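Local coordinates for protein tudor (Drosophila melanogaster, PDB 4Q5W) that is required for primordial germ cell formation, may act in piRNA-mediated transposon repression and binds proteins methylation-dependently, here represented by its extended Tudor 9 domain, at residues T9-Q20 against V79-T87; A107-S115 against S150-T158. All coordinates share one frame; numbering follows the deposited sequence. Where two conformers were deposited one is given.

Contact 1 of 2, residues T9-Q20 against V79-T87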
loop_
_atom_site.group_PDB
_atom_site.type_symbol
_atom_site.label_atom_id
_atom_site.label_comp_id
_atom_site.label_asym_id
_atom_site.label_seq_id
_atom_site.Cartn_x
_atom_site.Cartn_y
_atom_site.Cartn_z
ATOM N N THR A 9 0.581 -1.512 3.995
ATOM C CA THR A 9 1.605 -0.654 3.405
ATOM C C THR A 9 1.037 0.533 2.622
ATOM O O THR A 9 1.745 1.519 2.397
ATOM C CB THR A 9 2.578 -1.463 2.512
ATOM O OG1 THR A 9 1.839 -2.282 1.603
ATOM C CG2 THR A 9 3.468 -2.344 3.366
ATOM N N HIS A 10 -0.229 0.453 2.215
ATOM C CA HIS A 10 -0.870 1.586 1.533
ATOM C C HIS A 10 -2.377 1.477 1.546
ATOM O O HIS A 10 -2.937 0.419 1.278
ATOM C CB HIS A 10 -0.422 1.703 0.068
ATOM C CG HIS A 10 -1.096 2.818 -0.675
ATOM N ND1 HIS A 10 -0.882 4.147 -0.371
ATOM C CD2 HIS A 10 -1.988 2.805 -1.695
ATOM C CE1 HIS A 10 -1.608 4.904 -1.175
ATOM N NE2 HIS A 10 -2.293 4.114 -1.985
ATOM N N VAL A 11 -3.040 2.588 1.829
ATOM C CA VAL A 11 -4.493 2.619 1.762
ATOM C C VAL A 11 -4.954 3.542 0.649
ATOM O O VAL A 11 -4.706 4.741 0.701
ATOM C CB VAL A 11 -5.095 3.102 3.083
ATOM C CG1 VAL A 11 -6.619 3.268 2.939
ATOM C CG2 VAL A 11 -4.756 2.123 4.177
ATOM N N GLU A 12 -5.611 2.988 -0.367
ATOM C CA GLU A 12 -6.196 3.820 -1.416
ATOM C C GLU A 12 -7.578 4.286 -0.969
ATOM O O GLU A 12 -7.933 5.459 -1.091
ATOM C CB GLU A 12 -6.302 3.036 -2.723
ATOM C CG GLU A 12 -6.733 3.886 -3.911
ATOM C CD GLU A 12 -5.674 4.900 -4.316
ATOM O OE1 GLU A 12 -4.470 4.640 -4.099
ATOM O OE2 GLU A 12 -6.047 5.963 -4.843
ATOM N N ASN A 13 -8.353 3.336 -0.453
ATOM C CA ASN A 13 -9.610 3.612 0.235
ATOM C C ASN A 13 -9.936 2.360 1.037
ATOM O O ASN A 13 -9.144 1.418 1.047
ATOM C CB ASN A 13 -10.730 3.943 -0.756
ATOM C CG ASN A 13 -10.906 2.874 -1.825
ATOM O OD1 ASN A 13 -11.310 1.744 -1.540
ATOM N ND2 ASN A 13 -10.625 3.237 -3.068
ATOM N N THR A 14 -11.074 2.327 1.720
ATOM C CA THR A 14 -11.325 1.187 2.606
ATOM C C THR A 14 -11.553 -0.114 1.836
ATOM O O THR A 14 -11.461 -1.204 2.407
ATOM C CB THR A 14 -12.474 1.445 3.616
ATOM O OG1 THR A 14 -13.703 1.655 2.911
ATOM C CG2 THR A 14 -12.162 2.661 4.473
ATOM N N SER A 15 -11.826 0.005 0.538
ATOM C CA SER A 15 -12.071 -1.165 -0.300
ATOM C C SER A 15 -10.864 -1.548 -1.152
ATOM O O SER A 15 -10.946 -2.468 -1.972
ATOM C CB SER A 15 -13.293 -0.950 -1.192
ATOM O OG SER A 15 -14.467 -0.900 -0.400
ATOM N N ARG A 16 -9.749 -0.851 -0.941
ATOM C CA ARG A 16 -8.532 -1.118 -1.698
ATOM C C ARG A 16 -7.321 -0.860 -0.815
ATOM O O ARG A 16 -6.786 0.250 -0.767
ATOM C CB ARG A 16 -8.492 -0.266 -2.977
ATOM C CG ARG A 16 -7.334 -0.600 -3.915
ATOM C CD ARG A 16 -7.485 0.126 -5.241
ATOM N NE ARG A 16 -6.284 0.039 -6.063
ATOM C CZ ARG A 16 -6.100 -0.859 -7.024
ATOM N NH1 ARG A 16 -4.977 -0.864 -7.728
ATOM N NH2 ARG A 16 -7.037 -1.761 -7.274
ATOM N N ILE A 17 -6.906 -1.904 -0.104
ATOM C CA ILE A 17 -5.847 -1.794 0.881
ATOM C C ILE A 17 -4.729 -2.755 0.504
ATOM O O ILE A 17 -4.984 -3.938 0.302
ATOM C CB ILE A 17 -6.383 -2.172 2.281
ATOM C CG1 ILE A 17 -7.545 -1.260 2.675
ATOM C CG2 ILE A 17 -5.282 -2.094 3.347
ATOM C CD1 ILE A 17 -8.210 -1.696 3.969
ATOM N N TYR A 18 -3.507 -2.237 0.395
ATOM C CA TYR A 18 -2.322 -3.051 0.114
ATOM C C TYR A 18 -1.733 -3.623 1.397
ATOM O O TYR A 18 -1.449 -2.872 2.327
ATOM C CB TYR A 18 -1.254 -2.195 -0.579
ATOM C CG TYR A 18 -1.581 -1.842 -2.012
ATOM C CD1 TYR A 18 -2.437 -0.788 -2.311
ATOM C CD2 TYR A 18 -1.015 -2.548 -3.061
ATOM C CE1 TYR A 18 -2.731 -0.457 -3.623
ATOM C CE2 TYR A 18 -1.303 -2.225 -4.381
ATOM C CZ TYR A 18 -2.161 -1.178 -4.653
ATOM O OH TYR A 18 -2.448 -0.858 -5.963
ATOM N N LEU A 19 -1.551 -4.946 1.451
ATOM C CA LEU A 19 -0.990 -5.605 2.628
ATOM C C LEU A 19 0.118 -6.559 2.246
ATOM O O LEU A 19 0.016 -7.260 1.245
ATOM C CB LEU A 19 -2.041 -6.469 3.351
ATOM C CG LEU A 19 -3.174 -5.823 4.129
ATOM C CD1 LEU A 19 -4.165 -5.316 3.149
ATOM C CD2 LEU A 19 -3.827 -6.811 5.067
ATOM N N GLN A 20 1.145 -6.632 3.082
ATOM C CA GLN A 20 2.175 -7.643 2.912
ATOM C C GLN A 20 1.963 -8.736 3.943
ATOM O O GLN A 20 2.098 -8.497 5.135
ATOM C CB GLN A 20 3.556 -7.021 3.080
ATOM C CG GLN A 20 3.847 -5.947 2.040
ATOM C CD GLN A 20 5.188 -5.293 2.268
ATOM O OE1 GLN A 20 5.814 -5.482 3.313
ATOM N NE2 GLN A 20 5.653 -4.540 1.278
ATOM N N VAL A 79 4.748 6.891 -10.726
ATOM C CA VAL A 79 4.966 5.455 -10.639
ATOM C C VAL A 79 4.289 4.880 -9.404
ATOM O O VAL A 79 3.993 5.610 -8.461
ATOM C CB VAL A 79 6.466 5.124 -10.552
ATOM C CG1 VAL A 79 7.218 5.743 -11.726
ATOM C CG2 VAL A 79 7.044 5.613 -9.228
ATOM N N ILE A 80 4.040 3.574 -9.431
ATOM C CA ILE A 80 3.633 2.838 -8.237
ATOM C C ILE A 80 4.822 2.027 -7.722
ATOM O O ILE A 80 5.551 1.408 -8.504
ATOM C CB ILE A 80 2.399 1.919 -8.487
ATOM C CG1 ILE A 80 2.073 1.097 -7.230
ATOM C CG2 ILE A 80 2.617 0.993 -9.666
ATOM C CD1 ILE A 80 0.772 0.280 -7.341
ATOM N N LEU A 81 5.044 2.056 -6.410
ATOM C CA LEU A 81 6.041 1.181 -5.802
ATOM C C LEU A 81 5.348 -0.149 -5.576
ATOM O O LEU A 81 4.641 -0.336 -4.570
ATOM C CB LEU A 81 6.559 1.763 -4.486
ATOM C CG LEU A 81 7.005 3.237 -4.536
ATOM C CD1 LEU A 81 7.612 3.667 -3.208
ATOM C CD2 LEU A 81 7.983 3.488 -5.684
ATOM N N ILE A 82 5.536 -1.059 -6.527
ATOM C CA ILE A 82 4.692 -2.247 -6.646
ATOM C C ILE A 82 4.666 -3.153 -5.425
ATOM O O ILE A 82 3.668 -3.835 -5.179
ATOM C CB ILE A 82 5.037 -3.085 -7.887
ATOM C CG1 ILE A 82 6.480 -3.601 -7.816
ATOM C CG2 ILE A 82 4.796 -2.269 -9.147
ATOM C CD1 ILE A 82 6.766 -4.713 -8.811
ATOM N N ASP A 83 5.748 -3.166 -4.658
ATOM C CA ASP A 83 5.804 -4.036 -3.498
ATOM C C ASP A 83 5.026 -3.463 -2.328
ATOM O O ASP A 83 4.749 -4.180 -1.372
ATOM C CB ASP A 83 7.254 -4.351 -3.116
ATOM C CG ASP A 83 7.934 -5.239 -4.146
ATOM O OD1 ASP A 83 7.253 -6.153 -4.670
ATOM O OD2 ASP A 83 9.130 -5.021 -4.438
ATOM N N TYR A 84 4.642 -2.190 -2.426
ATOM C CA TYR A 84 4.014 -1.484 -1.300
ATOM C C TYR A 84 2.645 -0.901 -1.627
ATOM O O TYR A 84 1.721 -0.939 -0.793
ATOM C CB TYR A 84 4.940 -0.384 -0.768
ATOM C CG TYR A 84 6.225 -0.932 -0.202
ATOM C CD1 TYR A 84 7.296 -1.261 -1.033
ATOM C CD2 TYR A 84 6.362 -1.162 1.156
ATOM C CE1 TYR A 84 8.467 -1.777 -0.512
ATOM C CE2 TYR A 84 7.524 -1.677 1.674
ATOM C CZ TYR A 84 8.577 -1.981 0.828
ATOM O OH TYR A 84 9.742 -2.494 1.354
ATOM N N GLY A 85 2.515 -0.336 -2.822
ATOM C CA GLY A 85 1.228 0.174 -3.269
ATOM C C GLY A 85 1.109 1.682 -3.407
ATOM O O GLY A 85 0.262 2.162 -4.159
ATOM N N ASN A 86 1.934 2.429 -2.683
ATOM C CA ASN A 86 1.905 3.883 -2.767
ATOM C C ASN A 86 2.482 4.381 -4.081
ATOM O O ASN A 86 3.189 3.644 -4.773
ATOM C CB ASN A 86 2.608 4.546 -1.573
ATOM C CG ASN A 86 4.056 4.130 -1.436
ATOM O OD1 ASN A 86 4.363 2.943 -1.367
ATOM N ND2 ASN A 86 4.957 5.110 -1.407
ATOM N N THR A 87 2.155 5.620 -4.430
ATOM C CA THR A 87 2.632 6.210 -5.673
ATOM C C THR A 87 3.526 7.410 -5.392
ATOM O O THR A 87 3.514 7.977 -4.299
ATOM C CB THR A 87 1.472 6.650 -6.590
ATOM O OG1 THR A 87 0.798 7.785 -6.030
ATOM C CG2 THR A 87 0.487 5.518 -6.807
#
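The hydroxyl of T9 gives its proton to the backbone carbonyl of Y84, OG1 to O 2.7 Å, lying in the carbonyl plane on a lone pair. A chi1 of 50° puts OG1 between the backbone N and the carbonyl carbon, pointing it at the loop. Y18 CB also touches Y84 O, at 3.2 Å. One residue back, the amide of Q20 donates from NE2 to D83 O (2.8 Å, 158° at the hydrogen); the acceptor lies close to the amide plane, NE2 well above the carbonyl plane. The same NE2 sits 3.4 Å above the ring plane of Y84, toward its rim, with amide and ring 52° apart.

G85 CA sits over the centre of the Y18 ring, 3.5 Å from the centroid and almost on the normal, a CH-pi contact. A beta carbon there would collide with Y18 CG and, at the positive phi of G85, be forced against Y84 O. H10, with CG anti to its backbone N, offers a ring face to N86 CA, 3.8 Å from its centroid, while H10 NE2 donates within the ring plane to E12 OE1 at 3.1 Å.

R65 and V106 N hold the D83 carboxylate from outside the loop, while L81 O, taking the amides of Y84 and G85, ties it from within. As in related extended Tudor domains, the loop bearing Y84 and N86 probably contributes to the methylarginine cage. Both cross-contact hydrogen bonds end on main-chain carbonyls and so depend on the loop's backbone course, the Y84 ring adding to Q20's hold.

Contact 2 of 2, residues A107-S115 against S150-T158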
loop_
_atom_site.group_PDB
_atom_site.type_symbol
_atom_site.label_atom_id
_atom_site.label_comp_id
_atom_site.label_asym_id
_atom_site.label_seq_id
_atom_site.Cartn_x
_atom_site.Cartn_y
_atom_site.Cartn_z
ATOM N N ALA A 107 3.125 -6.972 -1.934
ATOM C CA ALA A 107 1.805 -6.554 -1.445
ATOM C C ALA A 107 0.648 -7.141 -2.247
ATOM O O ALA A 107 0.698 -7.210 -3.481
ATOM C CB ALA A 107 1.694 -5.034 -1.431
ATOM N N GLU A 108 -0.398 -7.557 -1.535
ATOM C CA GLU A 108 -1.627 -8.010 -2.166
ATOM C C GLU A 108 -2.721 -7.018 -1.806
ATOM O O GLU A 108 -2.660 -6.381 -0.760
ATOM C CB GLU A 108 -1.999 -9.408 -1.681
ATOM C CG GLU A 108 -0.953 -10.447 -2.017
ATOM C CD GLU A 108 -1.194 -11.782 -1.337
ATOM O OE1 GLU A 108 -0.230 -12.566 -1.241
ATOM O OE2 GLU A 108 -2.339 -12.049 -0.901
ATOM N N ILE A 109 -3.714 -6.879 -2.674
ATOM C CA ILE A 109 -4.805 -5.951 -2.413
ATOM C C ILE A 109 -6.021 -6.657 -1.815
ATOM O O ILE A 109 -6.459 -7.702 -2.306
ATOM C CB ILE A 109 -5.250 -5.244 -3.697
ATOM C CG1 ILE A 109 -4.074 -4.511 -4.341
ATOM C CG2 ILE A 109 -6.393 -4.281 -3.408
ATOM C CD1 ILE A 109 -4.398 -3.929 -5.709
ATOM N N CYS A 110 -6.553 -6.089 -0.739
ATOM C CA CYS A 110 -7.777 -6.597 -0.130
ATOM C C CYS A 110 -8.739 -5.455 0.138
ATOM O O CYS A 110 -8.371 -4.287 0.030
ATOM C CB CYS A 110 -7.463 -7.308 1.179
ATOM S SG CYS A 110 -6.384 -8.724 0.959
ATOM N N SER A 111 -9.966 -5.802 0.509
ATOM C CA SER A 111 -11.000 -4.814 0.774
ATOM C C SER A 111 -11.652 -5.075 2.122
ATOM O O SER A 111 -11.916 -6.219 2.463
ATOM C CB SER A 111 -12.068 -4.894 -0.317
ATOM O OG SER A 111 -13.197 -4.088 0.004
ATOM N N MET A 112 -11.924 -4.021 2.886
ATOM C CA MET A 112 -12.777 -4.183 4.052
ATOM C C MET A 112 -14.205 -4.339 3.560
ATOM O O MET A 112 -14.503 -4.103 2.383
ATOM C CB MET A 112 -12.674 -2.974 4.993
ATOM C CG MET A 112 -11.246 -2.604 5.349
ATOM S SD MET A 112 -11.147 -1.157 6.421
ATOM C CE MET A 112 -11.768 -1.931 7.890
ATOM N N GLU A 113 -15.081 -4.762 4.460
ATOM C CA GLU A 113 -16.507 -4.786 4.205
ATOM C C GLU A 113 -16.977 -3.369 3.846
ATOM O O GLU A 113 -16.331 -2.389 4.223
ATOM C CB GLU A 113 -17.222 -5.324 5.440
ATOM C CG GLU A 113 -16.869 -6.787 5.730
ATOM C CD GLU A 113 -17.174 -7.187 7.154
ATOM O OE1 GLU A 113 -16.366 -6.839 8.050
ATOM O OE2 GLU A 113 -18.212 -7.843 7.369
ATOM N N PRO A 114 -18.068 -3.261 3.067
ATOM C CA PRO A 114 -18.579 -1.955 2.640
ATOM C C PRO A 114 -19.374 -1.254 3.728
ATOM O O PRO A 114 -19.997 -1.910 4.565
ATOM C CB PRO A 114 -19.519 -2.315 1.484
ATOM C CG PRO A 114 -19.994 -3.663 1.806
ATOM C CD PRO A 114 -18.806 -4.362 2.425
ATOM N N SER A 115 -19.359 0.073 3.715
ATOM C CA SER A 115 -20.199 0.842 4.627
ATOM C C SER A 115 -20.499 2.212 4.045
ATOM O O SER A 115 -19.587 2.922 3.613
ATOM C CB SER A 115 -19.521 1.005 5.987
ATOM O OG SER A 115 -20.266 1.890 6.809
ATOM N N SER A 150 -12.971 -9.604 -5.783
ATOM C CA SER A 150 -11.808 -8.899 -6.295
ATOM C C SER A 150 -11.947 -7.390 -6.076
ATOM O O SER A 150 -12.685 -6.716 -6.801
ATOM C CB SER A 150 -11.601 -9.201 -7.775
ATOM O OG SER A 150 -10.417 -8.581 -8.246
ATOM N N PRO A 151 -11.235 -6.849 -5.073
ATOM C CA PRO A 151 -10.325 -7.557 -4.162
ATOM C C PRO A 151 -11.087 -8.444 -3.181
ATOM O O PRO A 151 -12.289 -8.241 -2.990
ATOM C CB PRO A 151 -9.638 -6.413 -3.397
ATOM C CG PRO A 151 -9.904 -5.168 -4.212
ATOM C CD PRO A 151 -11.248 -5.401 -4.813
ATOM N N PRO A 152 -10.400 -9.428 -2.579
ATOM C CA PRO A 152 -11.031 -10.272 -1.566
ATOM C C PRO A 152 -11.443 -9.422 -0.376
ATOM O O PRO A 152 -10.732 -8.482 -0.035
ATOM C CB PRO A 152 -9.904 -11.229 -1.157
ATOM C CG PRO A 152 -8.937 -11.189 -2.265
ATOM C CD PRO A 152 -9.008 -9.830 -2.847
ATOM N N VAL A 153 -12.586 -9.735 0.224
ATOM C CA VAL A 153 -13.070 -8.988 1.373
ATOM C C VAL A 153 -12.565 -9.612 2.671
ATOM O O VAL A 153 -12.633 -10.829 2.839
ATOM C CB VAL A 153 -14.600 -8.924 1.384
ATOM C CG1 VAL A 153 -15.086 -8.120 2.573
ATOM C CG2 VAL A 153 -15.105 -8.317 0.077
ATOM N N VAL A 154 -12.066 -8.775 3.581
ATOM C CA VAL A 154 -11.438 -9.256 4.808
ATOM C C VAL A 154 -11.902 -8.483 6.031
ATOM O O VAL A 154 -12.441 -7.375 5.914
ATOM C CB VAL A 154 -9.914 -9.081 4.751
ATOM C CG1 VAL A 154 -9.309 -9.928 3.630
ATOM C CG2 VAL A 154 -9.573 -7.618 4.585
ATOM N N ARG A 155 -11.693 -9.085 7.201
ATOM C CA ARG A 155 -11.854 -8.405 8.479
ATOM C C ARG A 155 -10.481 -8.175 9.075
ATOM O O ARG A 155 -9.682 -9.105 9.150
ATOM C CB ARG A 155 -12.657 -9.249 9.458
ATOM C CG ARG A 155 -14.133 -9.305 9.176
ATOM C CD ARG A 155 -14.843 -9.979 10.329
ATOM N NE ARG A 155 -16.100 -10.554 9.882
ATOM C CZ ARG A 155 -16.203 -11.779 9.380
ATOM N NH1 ARG A 155 -15.125 -12.542 9.279
ATOM N NH2 ARG A 155 -17.381 -12.240 8.985
ATOM N N LEU A 156 -10.209 -6.948 9.503
ATOM C CA LEU A 156 -8.898 -6.608 10.043
ATOM C C LEU A 156 -8.982 -6.302 11.530
ATOM O O LEU A 156 -9.885 -5.594 11.974
ATOM C CB LEU A 156 -8.327 -5.389 9.314
ATOM C CG LEU A 156 -8.264 -5.488 7.786
ATOM C CD1 LEU A 156 -7.883 -4.140 7.198
ATOM C CD2 LEU A 156 -7.276 -6.557 7.362
ATOM N N THR A 157 -8.044 -6.843 12.298
ATOM C CA THR A 157 -7.958 -6.607 13.736
ATOM C C THR A 157 -6.541 -6.105 14.046
ATOM O O THR A 157 -5.584 -6.648 13.504
ATOM C CB THR A 157 -8.223 -7.924 14.506
ATOM O OG1 THR A 157 -9.458 -8.506 14.063
ATOM C CG2 THR A 157 -8.300 -7.684 15.995
ATOM N N THR A 158 -6.397 -5.092 14.900
ATOM C CA THR A 158 -5.047 -4.625 15.223
ATOM C C THR A 158 -4.282 -5.761 15.885
ATOM O O THR A 158 -4.807 -6.454 16.754
ATOM C CB THR A 158 -5.037 -3.386 16.137
ATOM O OG1 THR A 158 -5.667 -3.701 17.389
ATOM C CG2 THR A 158 -5.764 -2.226 15.469
HETATM O O HOH W 1 -14.128 -5.702 7.129
#
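Main-chain hydrogen bonds join S111 to the incoming 150-158 segment through both its N-H and its carbonyl: S111 N donates to P152 O (2.8 Å, 154° at the hydrogen), and V154 N to S111 O (2.8 Å). S111 and V153 thus form a parallel bridge, but the strands splay, their short axes 72° apart. V153 CA also brings its hydrogen to S111 O, 3.2 Å away.

Where the strands part, a water fills in, accepting from E113 N and donating to E113 OE1 and V154 O. E113 OE1 also lies near R155, yet 4.2 Å from NE and well out of the guanidinium plane, so no N-H points at it and the attraction is probably long-range only, while OE1 rests against R155 CG; R155 NH1 makes its salt bridge with E143.

Apolar contacts complete the seam. P151, preceded by a cis peptide, lays its CG 3.7 Å from I109 CG2, and the E113 and V153 side chains cross at about a right angle, CG against CG1. A chi1 of -63° places V154 CG1 anti to the carbonyl carbon and CG2 between that carbon and the backbone N, each methyl 4.0 Å from C110 CB; M112 CG meets L156 CD1 at 4.1 Å. With an alanine at V154 both methyls are gone, and a gap would probably open beside C110 CB.

In the five-stranded sheet, consistent with the staphylococcal-nuclease-like part of an extended Tudor domain, strand 153-158 lies between 108-112 and 139-144, whose V142 and F144 also touch V154, while I166 of helix 166-182 packs on M112 and L156.

From the N terminus, strands 5-11 and 16-21 form a hairpin that two later parts of the chain join. Contact 1 closes first, after 58 intervening residues that include helix 25-37 and most of the four-stranded Tudor sheet, and ties the loop after strand 77-81 back to the hairpin. Contact 2 opens only afterwards and closes across 34 residues holding two helices and strand 139-144, so the two are in series, neither nested nor crossed. They meet through neighbouring strands 16-21 and 108-112: I17 N lies 2.8 Å from C110 O, a probable hydrogen bond. The mixed sheet thus joins the hairpin, which contacts the Tudor loop, to strands 153-158 and 139-144, with helix 166-182 packed against it.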